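Local coordinates for protein CsoZ (Staphylococcus aureus, PDB 6FF1) that probably serves as a copper metallochaperone, a small heavy-metal-associated domain thought to take part in copper homeostasis in the cell, at residues 3-8 with 45-50; 10-15 with 34-39; 19-24 with 63-68; 23-28 with 54-59; 29-34 with 49-54. One frame throughout, in Å; residues are numbered along the deposited sequence.

How the contacts relate
All five contacts belong to one small domain in which two helices pack on an antiparallel sheet. Contacts 1, 3, 4 and 5 are partly buried, whereas contact 2 is a surface contact. Contact 1 joins the two central strands and is the richest in backbone hydrogen bonds. Contact 4, between the two helices, and contact 3, where helix 15-26 meets the turn after helix 53-62, meet at R24 of helix 15-26; both have apolar groups facing the sheet and charged groups further out. Contact 5 lies about 6 Å from contact 1, centre to centre, and is mostly apolar. Contact 2, beyond the other end of the sheet, relies on isoleucines and one water, with calcium close by.

Contact 1: 3-8 with 45-50; sequences HQNTIY and VSYETP
The hydroxyl OH of Y47 donates to OD1 of N5 at 2.6 Å, a short bond in which the oxygen arrives at the edge of the phenol ring, in its plane. Seen from the amide the geometry is less regular, because the hydroxyl stands 45° out of the carbonyl plane of N5. Y47 reaches N5 by holding CG between its own backbone N and carbonyl carbon (chi1 61°), which sends the ring across toward strand 3-10. CB of H3 then sits over one face of that ring, 3.8 Å from its centroid, a CH-pi contact; the imidazole itself lies oblique to the phenol. Tyrosine suits this place, offering an apolar face to H3 and a hydroxyl to N5. Strands 3-10 and 42-47 are the central pair of the ferredoxin-like sheet of heavy-metal-associated domains, and here they run antiparallel. H3 with Y47 and N5 with V45 are hydrogen-bonded pairs, each closed by two N-H...O bonds; the shortest runs from H3 N to Y47 O at 2.7 Å. Q4 and S46 between them form a non-hydrogen-bonded pair. On their face of the sheet one water links them, donating to OE1 of Q4 at 2.8 Å and lying 2.6 Å from OG of S46. On the face of Y47, CD1 of I7 touches CG2 of V45 at 4.1 Å, a branched apolar pair suited to the side covered by helix 53-62.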
# COMPACT_ATOMS: atom_id res chain seq x y z
N HIS A 3 1.64 8.87 -10.24
CA HIS A 3 2.87 8.19 -9.83
C HIS A 3 2.59 6.72 -9.65
O HIS A 3 1.46 6.32 -9.31
CB HIS A 3 3.34 8.76 -8.52
CG HIS A 3 3.61 10.21 -8.61
ND1 HIS A 3 2.88 11.16 -7.94
CD2 HIS A 3 4.50 10.88 -9.39
CE1 HIS A 3 3.40 12.36 -8.21
NE2 HIS A 3 4.33 12.21 -9.14
N GLN A 4 3.58 5.89 -9.92
CA GLN A 4 3.49 4.49 -9.64
C GLN A 4 4.68 4.14 -8.79
O GLN A 4 5.82 4.50 -9.09
CB GLN A 4 3.46 3.66 -10.91
CG GLN A 4 3.18 2.18 -10.59
CD GLN A 4 2.71 1.32 -11.74
OE1 GLN A 4 2.08 0.27 -11.50
NE2 GLN A 4 2.98 1.75 -12.98
N ASN A 5 4.44 3.39 -7.74
CA ASN A 5 5.50 2.87 -6.87
C ASN A 5 5.24 1.43 -6.52
O ASN A 5 4.08 0.99 -6.38
CB ASN A 5 5.57 3.61 -5.55
CG ASN A 5 6.21 4.92 -5.60
OD1 ASN A 5 5.66 5.89 -6.10
ND2 ASN A 5 7.42 4.99 -5.03
N THR A 6 6.34 0.71 -6.33
CA THR A 6 6.33 -0.58 -5.64
C THR A 6 6.90 -0.35 -4.28
O THR A 6 7.99 0.17 -4.14
CB THR A 6 7.11 -1.61 -6.42
OG1 THR A 6 6.58 -1.72 -7.74
CG2 THR A 6 7.08 -2.95 -5.70
N ILE A 7 6.12 -0.68 -3.27
CA ILE A 7 6.48 -0.55 -1.88
C ILE A 7 6.78 -1.93 -1.35
O ILE A 7 5.93 -2.85 -1.51
CB ILE A 7 5.39 0.13 -1.07
CG1 ILE A 7 5.01 1.47 -1.68
CG2 ILE A 7 5.80 0.22 0.37
CD1 ILE A 7 3.74 2.08 -1.11
N TYR A 8 7.94 -2.11 -0.75
CA TYR A 8 8.39 -3.43 -0.32
C TYR A 8 8.13 -3.59 1.15
O TYR A 8 8.78 -3.02 1.99
CB TYR A 8 9.86 -3.61 -0.64
CG TYR A 8 10.13 -3.64 -2.12
CD1 TYR A 8 10.23 -2.44 -2.85
CD2 TYR A 8 10.23 -4.84 -2.80
CE1 TYR A 8 10.45 -2.47 -4.21
CE2 TYR A 8 10.50 -4.84 -4.16
CZ TYR A 8 10.59 -3.65 -4.85
OH TYR A 8 10.84 -3.66 -6.22
N VAL A 45 1.21 0.52 -6.34
CA VAL A 45 0.20 1.54 -6.18
C VAL A 45 0.38 2.57 -7.28
O VAL A 45 1.48 2.98 -7.57
CB VAL A 45 0.30 2.17 -4.81
CG1 VAL A 45 -0.04 1.31 -3.65
CG2 VAL A 45 1.62 2.77 -4.52
N SER A 46 -0.74 3.03 -7.84
CA SER A 46 -0.80 4.17 -8.73
C SER A 46 -1.63 5.24 -8.07
O SER A 46 -2.73 4.98 -7.55
CB SER A 46 -1.44 3.80 -10.06
OG SER A 46 -0.68 2.83 -10.68
N TYR A 47 -1.07 6.45 -8.00
CA TYR A 47 -1.70 7.46 -7.18
C TYR A 47 -1.30 8.86 -7.64
O TYR A 47 -0.32 9.06 -8.33
CB TYR A 47 -1.25 7.31 -5.71
CG TYR A 47 0.22 7.47 -5.49
CD1 TYR A 47 1.06 6.42 -5.65
CD2 TYR A 47 0.79 8.70 -5.21
CE1 TYR A 47 2.44 6.56 -5.56
CE2 TYR A 47 2.14 8.84 -5.09
CZ TYR A 47 2.96 7.77 -5.24
OH TYR A 47 4.34 7.96 -5.12
N GLU A 48 -2.09 9.81 -7.21
CA GLU A 48 -1.87 11.22 -7.45
C GLU A 48 -2.28 12.02 -6.24
O GLU A 48 -3.09 11.57 -5.41
CB GLU A 48 -2.63 11.72 -8.67
CG GLU A 48 -4.13 11.60 -8.52
CD GLU A 48 -4.88 11.99 -9.80
OE1 GLU A 48 -5.67 11.16 -10.28
OE2 GLU A 48 -4.69 13.12 -10.32
N THR A 49 -1.78 13.27 -6.17
CA THR A 49 -2.18 14.23 -5.14
C THR A 49 -3.71 14.24 -5.03
O THR A 49 -4.36 14.28 -6.06
CB THR A 49 -1.67 15.61 -5.52
OG1 THR A 49 -0.26 15.50 -5.58
CG2 THR A 49 -2.08 16.67 -4.54
N PRO A 50 -4.25 14.13 -3.82
CA PRO A 50 -3.59 14.35 -2.53
C PRO A 50 -2.83 13.19 -1.91
O PRO A 50 -2.24 13.32 -0.84
CB PRO A 50 -4.77 14.73 -1.60
CG PRO A 50 -5.91 13.97 -2.17
CD PRO A 50 -5.72 14.08 -3.66
O HOH W 1 -0.39 0.25 -10.24

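Contact 2: 10-15 with 34-39; sequences AGIETE and VNINII. With CA (calcium ion), chain B.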
# COMPACT_ATOMS: atom_id res chain seq x y z
N ALA A 10 6.97 -5.84 4.74
CA ALA A 10 7.16 -7.05 5.50
C ALA A 10 6.07 -7.09 6.55
O ALA A 10 5.67 -6.05 7.10
CB ALA A 10 8.54 -7.03 6.13
N GLY A 11 5.65 -8.31 6.87
CA GLY A 11 4.66 -8.53 7.89
C GLY A 11 3.27 -8.90 7.47
O GLY A 11 2.49 -9.32 8.30
N ILE A 12 2.95 -8.77 6.19
CA ILE A 12 1.65 -9.09 5.70
C ILE A 12 1.64 -10.60 5.44
O ILE A 12 2.43 -11.11 4.65
CB ILE A 12 1.26 -8.33 4.44
CG1 ILE A 12 1.39 -6.82 4.65
CG2 ILE A 12 -0.10 -8.76 3.96
CD1 ILE A 12 1.29 -6.05 3.33
N GLU A 13 0.75 -11.31 6.12
CA GLU A 13 0.76 -12.76 6.13
C GLU A 13 -0.53 -13.43 5.78
O GLU A 13 -0.46 -14.59 5.36
CB GLU A 13 1.28 -13.27 7.46
CG GLU A 13 2.72 -12.89 7.68
CD GLU A 13 3.36 -13.30 8.97
OE1 GLU A 13 2.68 -13.78 9.87
OE2 GLU A 13 4.57 -13.12 9.10
N THR A 14 -1.67 -12.79 5.94
CA THR A 14 -2.93 -13.47 5.70
C THR A 14 -3.72 -12.78 4.62
O THR A 14 -3.59 -11.58 4.36
CB THR A 14 -3.79 -13.54 6.94
OG1 THR A 14 -4.30 -12.26 7.25
CG2 THR A 14 -3.04 -14.17 8.09
N GLU A 15 -4.65 -13.52 4.04
CA GLU A 15 -5.56 -12.95 3.06
C GLU A 15 -6.42 -11.82 3.64
O GLU A 15 -6.66 -10.80 2.95
CB GLU A 15 -6.51 -14.03 2.48
CG GLU A 15 -5.82 -14.92 1.54
CD GLU A 15 -6.75 -15.78 0.68
OE1 GLU A 15 -7.90 -16.02 1.11
OE2 GLU A 15 -6.29 -16.25 -0.40
N VAL A 34 -4.24 -0.59 -6.91
CA VAL A 34 -3.48 -1.15 -5.81
C VAL A 34 -3.43 -2.67 -5.96
O VAL A 34 -4.46 -3.27 -6.22
CB VAL A 34 -4.10 -0.86 -4.44
CG1 VAL A 34 -3.32 -1.52 -3.29
CG2 VAL A 34 -4.26 0.62 -4.22
N ASN A 35 -2.26 -3.25 -5.83
CA ASN A 35 -2.12 -4.69 -5.79
C ASN A 35 -1.13 -5.07 -4.74
O ASN A 35 -0.07 -4.47 -4.68
CB ASN A 35 -1.61 -5.25 -7.12
CG ASN A 35 -1.47 -6.73 -7.09
OD1 ASN A 35 -0.36 -7.27 -6.93
ND2 ASN A 35 -2.60 -7.38 -7.20
N ILE A 36 -1.45 -6.06 -3.93
CA ILE A 36 -0.59 -6.55 -2.91
C ILE A 36 -0.29 -8.02 -3.19
O ILE A 36 -1.19 -8.81 -3.32
CB ILE A 36 -1.17 -6.40 -1.56
CG1 ILE A 36 -1.56 -4.91 -1.34
CG2 ILE A 36 -0.21 -6.92 -0.51
CD1 ILE A 36 -2.02 -4.57 0.06
N ASN A 37 0.99 -8.35 -3.29
CA ASN A 37 1.45 -9.72 -3.48
C ASN A 37 1.80 -10.28 -2.13
O ASN A 37 2.77 -9.87 -1.49
CB ASN A 37 2.61 -9.73 -4.42
CG ASN A 37 3.14 -11.13 -4.73
OD1 ASN A 37 3.28 -11.95 -3.86
ND2 ASN A 37 3.54 -11.33 -5.96
N ILE A 38 1.02 -11.27 -1.67
CA ILE A 38 1.25 -11.80 -0.36
C ILE A 38 2.54 -12.58 -0.22
O ILE A 38 3.10 -12.67 0.88
CB ILE A 38 0.01 -12.66 0.08
CG1 ILE A 38 -0.02 -12.87 1.58
CG2 ILE A 38 -0.05 -13.96 -0.66
CD1 ILE A 38 -1.31 -13.52 2.03
N ILE A 39 3.03 -13.16 -1.30
CA ILE A 39 4.26 -13.93 -1.18
C ILE A 39 5.49 -13.04 -0.96
O ILE A 39 6.28 -13.26 -0.04
CB ILE A 39 4.48 -14.81 -2.42
CG1 ILE A 39 3.36 -15.84 -2.54
CG2 ILE A 39 5.87 -15.47 -2.32
CD1 ILE A 39 3.37 -16.57 -3.82
CA CA B . 4.73 -13.89 11.35
O HOH W 2 3.81 -10.45 2.44
O HOH W 3 6.89 -12.87 10.85
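I38 reaches across to the backbone of residues 13-15 with the end of its side chain. From CB, CG1 lies anti to the backbone N (chi1 -162°), which carries the chain over to the loop. CG1 comes 4.2 Å from the carbonyl O of E13, and CD1 at the tip settles closer, 3.6 Å from that same E13 O and equally near the carbonyl carbon of T14. The N of E15 lies just beyond. An isoleucine suits this place, since its ethyl arm is apolar and slim enough to lie over the peptide groups where helix 15-26 begins. Deeper in, CD1 of I12 meets CG2 of I36 at 4.2 Å; I12 also rests on V18 and L21 of that helix, so this pair belongs to the apolar interior of the heavy-metal-associated fold. No direct hydrogen bond crosses the contact. One water bridges it instead: its oxygen donates to the carbonyl O of I12 at 2.7 Å. The same water donates to the carbonyl O of I38 at 2.8 Å. E13 sets out away from residues 34-39, and its extended chain ends at a calcium ion, bound by OE1 at 2.5 Å and OE2 at 2.4 Å, with a water as a further ligand. Bidentate binding by a carboxylate, a hard oxygen ligand, is ordinary calcium chemistry, and implies that this ion is held from the loop's outer side, apart from the apolar and water-mediated joint with residues 34-39.

Contact 3: 19-24 with 63-68; sequences SQLTER and EGYKIV
The carboxylate of E63 lies against the aliphatic parts of helix 15-26. OE2 of E63 is 3.4 Å from CD1 of L21 and 3.3 Å from CB of R24, while OE1 comes within 3.5 Å of CB of L21 and also nears CG of Q20. No hydrogen bond crosses here. NE of R24 stays 4.2 Å from OE2 of E63, too far for a salt bridge; the guanidinium instead makes its salt bridge with E59. The OE2 oxygens of E59 and E63 lie so close that one of the two carboxylates is probably protonated, with R24 perhaps offsetting the remaining charge. On the inner side, CD2 of L21 touches CD2 of Y65 at 4.1 Å, reaching the ring obliquely; leucine and tyrosine suit this buried place, where I12 packs on both. E63 is placed by helix 53-62, which it directly follows, and its extended chain spans the distance to helix 15-26. G64 comes next in a Schellman motif, with a positive phi of 102° that glycine readily adopts, and the chain then turns toward strand 66-68. The contact thus ties helix 15-26 to the link between helix 53-62 and the edge strand 66-68, with L21 also resting on I36 of strand 31-36 and Y65 on I60.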
# COMPACT_ATOMS: atom_id res chain seq x y z
N SER A 19 -6.55 -8.05 2.22
CA SER A 19 -7.81 -7.44 1.88
C SER A 19 -8.00 -6.11 2.58
O SER A 19 -8.39 -5.10 1.92
CB SER A 19 -8.99 -8.39 2.20
OG SER A 19 -8.88 -9.54 1.39
N GLN A 20 -7.74 -6.07 3.86
CA GLN A 20 -7.92 -4.86 4.65
C GLN A 20 -6.98 -3.75 4.18
O GLN A 20 -7.42 -2.60 4.02
CB GLN A 20 -7.74 -5.11 6.12
CG GLN A 20 -7.75 -3.86 7.02
CD GLN A 20 -9.01 -2.99 7.00
OE1 GLN A 20 -9.96 -3.21 6.22
NE2 GLN A 20 -8.99 -1.95 7.84
N LEU A 21 -5.72 -4.06 3.97
CA LEU A 21 -4.78 -3.05 3.56
C LEU A 21 -5.06 -2.59 2.15
O LEU A 21 -4.97 -1.39 1.83
CB LEU A 21 -3.37 -3.58 3.70
CG LEU A 21 -2.27 -2.60 3.35
CD1 LEU A 21 -2.29 -1.40 4.27
CD2 LEU A 21 -0.92 -3.29 3.40
N THR A 22 -5.45 -3.52 1.26
CA THR A 22 -5.81 -3.14 -0.07
C THR A 22 -6.93 -2.11 -0.05
O THR A 22 -6.89 -1.12 -0.79
CB THR A 22 -6.17 -4.34 -0.93
OG1 THR A 22 -5.04 -5.23 -1.00
CG2 THR A 22 -6.55 -3.95 -2.30
N GLU A 23 -7.97 -2.39 0.70
CA GLU A 23 -9.11 -1.50 0.75
C GLU A 23 -8.75 -0.14 1.33
O GLU A 23 -9.13 0.88 0.77
CB GLU A 23 -10.25 -2.17 1.56
CG GLU A 23 -11.49 -1.34 1.61
CD GLU A 23 -12.43 -1.50 0.40
OE1 GLU A 23 -11.98 -1.98 -0.67
OE2 GLU A 23 -13.64 -1.16 0.53
N ARG A 24 -8.03 -0.14 2.43
CA ARG A 24 -7.63 1.10 3.08
C ARG A 24 -6.77 1.96 2.16
O ARG A 24 -7.01 3.17 2.05
CB ARG A 24 -6.95 0.87 4.40
CG ARG A 24 -7.88 0.36 5.48
CD ARG A 24 -8.58 1.52 6.15
NE ARG A 24 -7.68 2.44 6.80
CZ ARG A 24 -8.04 3.57 7.35
NH1 ARG A 24 -9.33 3.89 7.46
NH2 ARG A 24 -7.15 4.38 7.89
N GLU A 63 -1.18 -0.03 10.10
CA GLU A 63 -1.73 -1.38 10.17
C GLU A 63 -0.78 -2.41 10.76
O GLU A 63 -1.18 -3.58 10.87
CB GLU A 63 -2.27 -1.80 8.79
CG GLU A 63 -3.38 -0.91 8.35
CD GLU A 63 -4.18 -1.44 7.19
OE1 GLU A 63 -4.17 -2.65 6.93
OE2 GLU A 63 -4.79 -0.65 6.44
N GLY A 64 0.43 -2.01 11.10
CA GLY A 64 1.34 -2.82 11.81
C GLY A 64 2.45 -3.45 11.01
O GLY A 64 3.14 -4.33 11.52
N TYR A 65 2.59 -3.04 9.74
CA TYR A 65 3.60 -3.63 8.89
C TYR A 65 4.82 -2.72 8.82
O TYR A 65 4.87 -1.63 9.38
CB TYR A 65 2.99 -3.88 7.49
CG TYR A 65 1.67 -4.62 7.62
CD1 TYR A 65 1.58 -5.86 8.23
CD2 TYR A 65 0.51 -4.04 7.20
CE1 TYR A 65 0.37 -6.47 8.44
CE2 TYR A 65 -0.69 -4.66 7.34
CZ TYR A 65 -0.73 -5.89 7.96
OH TYR A 65 -1.97 -6.46 8.22
N LYS A 66 5.85 -3.22 8.17
CA LYS A 66 7.09 -2.45 7.95
C LYS A 66 7.37 -2.38 6.49
O LYS A 66 6.84 -3.14 5.69
CB LYS A 66 8.24 -3.08 8.70
CG LYS A 66 8.00 -3.25 10.17
CD LYS A 66 7.91 -1.94 10.89
CE LYS A 66 7.52 -2.09 12.37
NZ LYS A 66 8.53 -2.91 13.08
N ILE A 67 8.30 -1.48 6.15
CA ILE A 67 8.71 -1.21 4.82
C ILE A 67 10.22 -1.25 4.75
O ILE A 67 10.88 -0.79 5.67
CB ILE A 67 8.15 0.11 4.29
CG1 ILE A 67 6.62 0.03 4.25
CG2 ILE A 67 8.70 0.45 2.92
CD1 ILE A 67 5.99 1.37 3.95
N VAL A 68 10.73 -1.79 3.69
CA VAL A 68 12.12 -1.65 3.32
C VAL A 68 12.23 -0.42 2.47
O VAL A 68 11.69 -0.36 1.40
CB VAL A 68 12.68 -2.90 2.61
CG1 VAL A 68 14.14 -2.72 2.36
CG2 VAL A 68 12.44 -4.13 3.43

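Contact 4: 23-28 with 54-59; sequences ERISNM and NSIEKE
R24 and E59 meet with their side chains crossing at about a right angle, the guanidinium and carboxylate planes turned 56° apart. The arginine grips side-on, using NE and NH2 for one carboxylate oxygen each. NE of R24 points to OE2 of E59 at 2.9 Å in an almost straight bond (175°) that stays in the guanidinium plane, although it meets OE2 from above the carboxylate plane. NH2 of R24 reaches OE1 of E59, also at 2.9 Å, on the syn side but tilted out of the carboxylate plane. Bends at chi2 and chi3 fold the arginine over so that its head turns toward E59, whose own chain bends at chi2. The second bond makes rotation of either group less likely. Helices 15-26 and 53-62 are the two helices of the ferredoxin-like heavy-metal-associated fold, lying side by side on one face of its sheet. Toward that sheet the polar pair gives way to isoleucines: I25 and I56 also cross nearly at right angles, CG2 to CG2 at 4.1 Å, above V31, V45 and I7. Branched aliphatic groups suit this buried line between helices and strands. M28, just past the first helix, comes obliquely to I56; a bend at chi3 (68°) brings its CE 4.0 Å from CG1 of I56 and 3.4 Å from OG of S55, its unbranched thioether lying over the start of the second helix.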
# COMPACT_ATOMS: atom_id res chain seq x y z
N GLU A 23 -7.97 -2.39 0.70
CA GLU A 23 -9.11 -1.50 0.75
C GLU A 23 -8.75 -0.14 1.33
O GLU A 23 -9.13 0.88 0.77
CB GLU A 23 -10.25 -2.17 1.56
CG GLU A 23 -11.49 -1.34 1.61
CD GLU A 23 -12.43 -1.50 0.40
OE1 GLU A 23 -11.98 -1.98 -0.67
OE2 GLU A 23 -13.64 -1.16 0.53
N ARG A 24 -8.03 -0.14 2.43
CA ARG A 24 -7.63 1.10 3.08
C ARG A 24 -6.77 1.96 2.16
O ARG A 24 -7.01 3.17 2.05
CB ARG A 24 -6.95 0.87 4.40
CG ARG A 24 -7.88 0.36 5.48
CD ARG A 24 -8.58 1.52 6.15
NE ARG A 24 -7.68 2.44 6.80
CZ ARG A 24 -8.04 3.57 7.35
NH1 ARG A 24 -9.33 3.89 7.46
NH2 ARG A 24 -7.15 4.38 7.89
N ILE A 25 -5.77 1.37 1.51
CA ILE A 25 -4.97 2.14 0.61
C ILE A 25 -5.79 2.58 -0.59
O ILE A 25 -5.77 3.77 -1.00
CB ILE A 25 -3.73 1.38 0.17
CG1 ILE A 25 -2.82 1.12 1.37
CG2 ILE A 25 -3.02 2.14 -0.92
CD1 ILE A 25 -1.62 0.25 1.01
N SER A 26 -6.57 1.69 -1.18
CA SER A 26 -7.31 2.00 -2.38
C SER A 26 -8.28 3.16 -2.15
O SER A 26 -8.52 3.92 -3.05
CB SER A 26 -8.18 0.82 -2.83
OG SER A 26 -7.36 -0.21 -3.31
N ASN A 27 -8.86 3.22 -0.99
CA ASN A 27 -9.86 4.23 -0.68
C ASN A 27 -9.33 5.57 -0.27
O ASN A 27 -10.10 6.54 -0.14
CB ASN A 27 -10.87 3.71 0.34
CG ASN A 27 -11.75 2.58 -0.26
OD1 ASN A 27 -11.77 2.36 -1.46
ND2 ASN A 27 -12.40 1.88 0.60
N MET A 28 -8.00 5.69 -0.16
CA MET A 28 -7.42 7.00 -0.02
C MET A 28 -7.70 7.80 -1.28
O MET A 28 -7.56 7.31 -2.39
CB MET A 28 -5.91 6.88 0.19
CG MET A 28 -5.56 6.22 1.47
SD MET A 28 -3.77 5.92 1.57
CE MET A 28 -3.15 7.49 1.68
N ASN A 54 4.35 9.08 1.15
CA ASN A 54 4.40 9.10 2.58
C ASN A 54 3.08 8.72 3.24
O ASN A 54 3.05 8.04 4.27
CB ASN A 54 4.90 10.45 3.12
CG ASN A 54 6.39 10.61 2.96
OD1 ASN A 54 7.11 9.72 2.51
ND2 ASN A 54 6.86 11.81 3.28
N SER A 55 1.98 9.23 2.70
CA SER A 55 0.67 8.95 3.32
C SER A 55 0.27 7.47 3.08
O SER A 55 -0.32 6.87 3.95
CB SER A 55 -0.42 9.90 2.81
OG SER A 55 -0.68 9.81 1.40
N ILE A 56 0.64 6.90 1.94
CA ILE A 56 0.39 5.47 1.70
C ILE A 56 1.20 4.63 2.67
O ILE A 56 0.73 3.69 3.29
CB ILE A 56 0.70 5.15 0.27
CG1 ILE A 56 -0.27 5.87 -0.66
CG2 ILE A 56 0.63 3.65 0.03
CD1 ILE A 56 0.13 5.86 -2.12
N GLU A 57 2.48 5.01 2.79
CA GLU A 57 3.34 4.31 3.73
C GLU A 57 2.89 4.41 5.17
O GLU A 57 2.99 3.46 5.93
CB GLU A 57 4.79 4.76 3.55
CG GLU A 57 5.28 4.34 2.15
CD GLU A 57 6.68 4.66 1.88
OE1 GLU A 57 7.17 5.71 2.44
OE2 GLU A 57 7.31 3.84 1.16
N LYS A 58 2.35 5.57 5.54
CA LYS A 58 1.86 5.72 6.88
C LYS A 58 0.72 4.72 7.14
O LYS A 58 0.63 4.17 8.23
CB LYS A 58 1.39 7.14 7.09
CG LYS A 58 0.74 7.36 8.45
CD LYS A 58 0.35 8.81 8.73
CE LYS A 58 -0.08 9.00 10.18
NZ LYS A 58 -1.34 8.34 10.51
N GLU A 59 -0.15 4.52 6.17
CA GLU A 59 -1.22 3.54 6.36
C GLU A 59 -0.68 2.13 6.54
O GLU A 59 -1.16 1.38 7.40
CB GLU A 59 -2.18 3.56 5.19
CG GLU A 59 -3.32 2.57 5.31
CD GLU A 59 -4.20 2.77 6.52
OE1 GLU A 59 -4.41 3.91 6.95
OE2 GLU A 59 -4.83 1.82 7.03

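Contact 5: 29-34 with 49-54; sequences IGVHQV and TPANLN
I29 and P50 meet where two connections of the ferredoxin-like heavy-metal-associated fold come together: the turn from helix 15-26 into strand 31-36, and the one from strand 42-47 into helix 53-62. The apolar contacts lie in two places. Toward the surface the side chains of I29 and P50 cross at a slant, CG2 of the isoleucine lying 3.8 Å from CG of the proline ring and nearly as close to CD. Further in, CG2 of V31 touches CB of A51 at 3.6 Å. V31 turns this methyl there by setting it anti to its carbonyl carbon, and its place is buried, against I25 and Y47. The small A51 brings one methyl, which points at residues 29-34 and meets both I29 O and V31 CG2. Contacts with the backbone form the second group. The carbonyl O of I29 lies against both residues of the turn, 3.6 Å from CG of P50 and 3.4 Å from CB of A51. G30 allows the chains to come so near: its CA is 5.0 Å from that of A51, and its positive phi of 97° is one that glycine adopts readily. Polar groups serve the neighbouring elements: E48 pairs with G30 through the backbone, while N52 sits at the N-cap of helix 53-62, its OD1 accepting from N of S55. The peptide bond joining T49 to P50 is cis, and CD of P50 lies 4.5 Å from CA of G30.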
# COMPACT_ATOMS: atom_id res chain seq x y z
N ILE A 29 -8.10 9.06 -1.09
CA ILE A 29 -8.33 9.91 -2.24
C ILE A 29 -7.05 10.06 -3.04
O ILE A 29 -6.01 10.34 -2.47
CB ILE A 29 -8.90 11.26 -1.88
CG1 ILE A 29 -10.23 11.08 -1.16
CG2 ILE A 29 -9.05 12.11 -3.14
CD1 ILE A 29 -11.33 10.52 -1.97
N GLY A 30 -7.12 9.82 -4.35
CA GLY A 30 -5.96 9.89 -5.22
C GLY A 30 -5.30 8.58 -5.50
O GLY A 30 -4.46 8.51 -6.39
N VAL A 31 -5.64 7.55 -4.71
CA VAL A 31 -5.07 6.22 -4.97
C VAL A 31 -6.03 5.47 -5.90
O VAL A 31 -7.18 5.26 -5.54
CB VAL A 31 -4.85 5.42 -3.69
CG1 VAL A 31 -4.34 4.03 -4.08
CG2 VAL A 31 -3.84 6.14 -2.79
N HIS A 32 -5.50 5.04 -7.02
CA HIS A 32 -6.31 4.35 -8.00
C HIS A 32 -5.90 2.85 -7.87
O HIS A 32 -6.28 2.18 -6.96
CB HIS A 32 -6.15 5.05 -9.35
CG HIS A 32 -6.37 6.53 -9.27
ND1 HIS A 32 -7.44 7.09 -8.61
CD2 HIS A 32 -5.64 7.57 -9.73
CE1 HIS A 32 -7.37 8.40 -8.67
NE2 HIS A 32 -6.30 8.72 -9.36
N GLN A 33 -5.05 2.38 -8.66
CA GLN A 33 -4.76 0.96 -8.74
C GLN A 33 -3.92 0.55 -7.52
O GLN A 33 -2.94 1.22 -7.16
CB GLN A 33 -4.06 0.65 -10.06
CG GLN A 33 -4.93 0.85 -11.33
CD GLN A 33 -4.68 2.14 -12.07
OE1 GLN A 33 -4.51 3.18 -11.45
NE2 GLN A 33 -4.67 2.10 -13.38
N VAL A 34 -4.24 -0.59 -6.91
CA VAL A 34 -3.48 -1.15 -5.81
C VAL A 34 -3.43 -2.67 -5.96
O VAL A 34 -4.46 -3.27 -6.22
CB VAL A 34 -4.10 -0.86 -4.44
CG1 VAL A 34 -3.32 -1.52 -3.29
CG2 VAL A 34 -4.26 0.62 -4.22
N THR A 49 -1.78 13.27 -6.17
CA THR A 49 -2.18 14.23 -5.14
C THR A 49 -3.71 14.24 -5.03
O THR A 49 -4.36 14.28 -6.06
CB THR A 49 -1.67 15.61 -5.52
OG1 THR A 49 -0.26 15.50 -5.58
CG2 THR A 49 -2.08 16.67 -4.54
N PRO A 50 -4.25 14.13 -3.82
CA PRO A 50 -3.59 14.35 -2.53
C PRO A 50 -2.83 13.19 -1.91
O PRO A 50 -2.24 13.32 -0.84
CB PRO A 50 -4.77 14.73 -1.60
CG PRO A 50 -5.91 13.97 -2.17
CD PRO A 50 -5.72 14.08 -3.66
N ALA A 51 -2.94 12.02 -2.55
CA ALA A 51 -2.20 10.86 -2.07
C ALA A 51 -0.73 11.10 -2.38
O ALA A 51 -0.40 11.71 -3.38
CB ALA A 51 -2.71 9.58 -2.76
N ASN A 52 0.14 10.56 -1.54
CA ASN A 52 1.54 10.60 -1.80
C ASN A 52 2.17 9.40 -1.16
O ASN A 52 1.54 8.69 -0.40
CB ASN A 52 2.18 11.91 -1.34
CG ASN A 52 1.83 12.24 0.07
OD1 ASN A 52 2.18 11.55 1.02
ND2 ASN A 52 1.10 13.35 0.21
N LEU A 53 3.43 9.16 -1.49
CA LEU A 53 4.07 7.95 -0.97
C LEU A 53 4.03 7.94 0.52
O LEU A 53 3.79 6.91 1.17
CB LEU A 53 5.48 7.84 -1.51
CG LEU A 53 6.22 6.58 -1.14
CD1 LEU A 53 5.53 5.38 -1.66
CD2 LEU A 53 7.65 6.63 -1.65
N ASN A 54 4.35 9.08 1.15
CA ASN A 54 4.40 9.10 2.58
C ASN A 54 3.08 8.72 3.24
O ASN A 54 3.05 8.04 4.27
CB ASN A 54 4.90 10.45 3.12
CG ASN A 54 6.39 10.61 2.96
OD1 ASN A 54 7.11 9.72 2.51
ND2 ASN A 54 6.86 11.81 3.28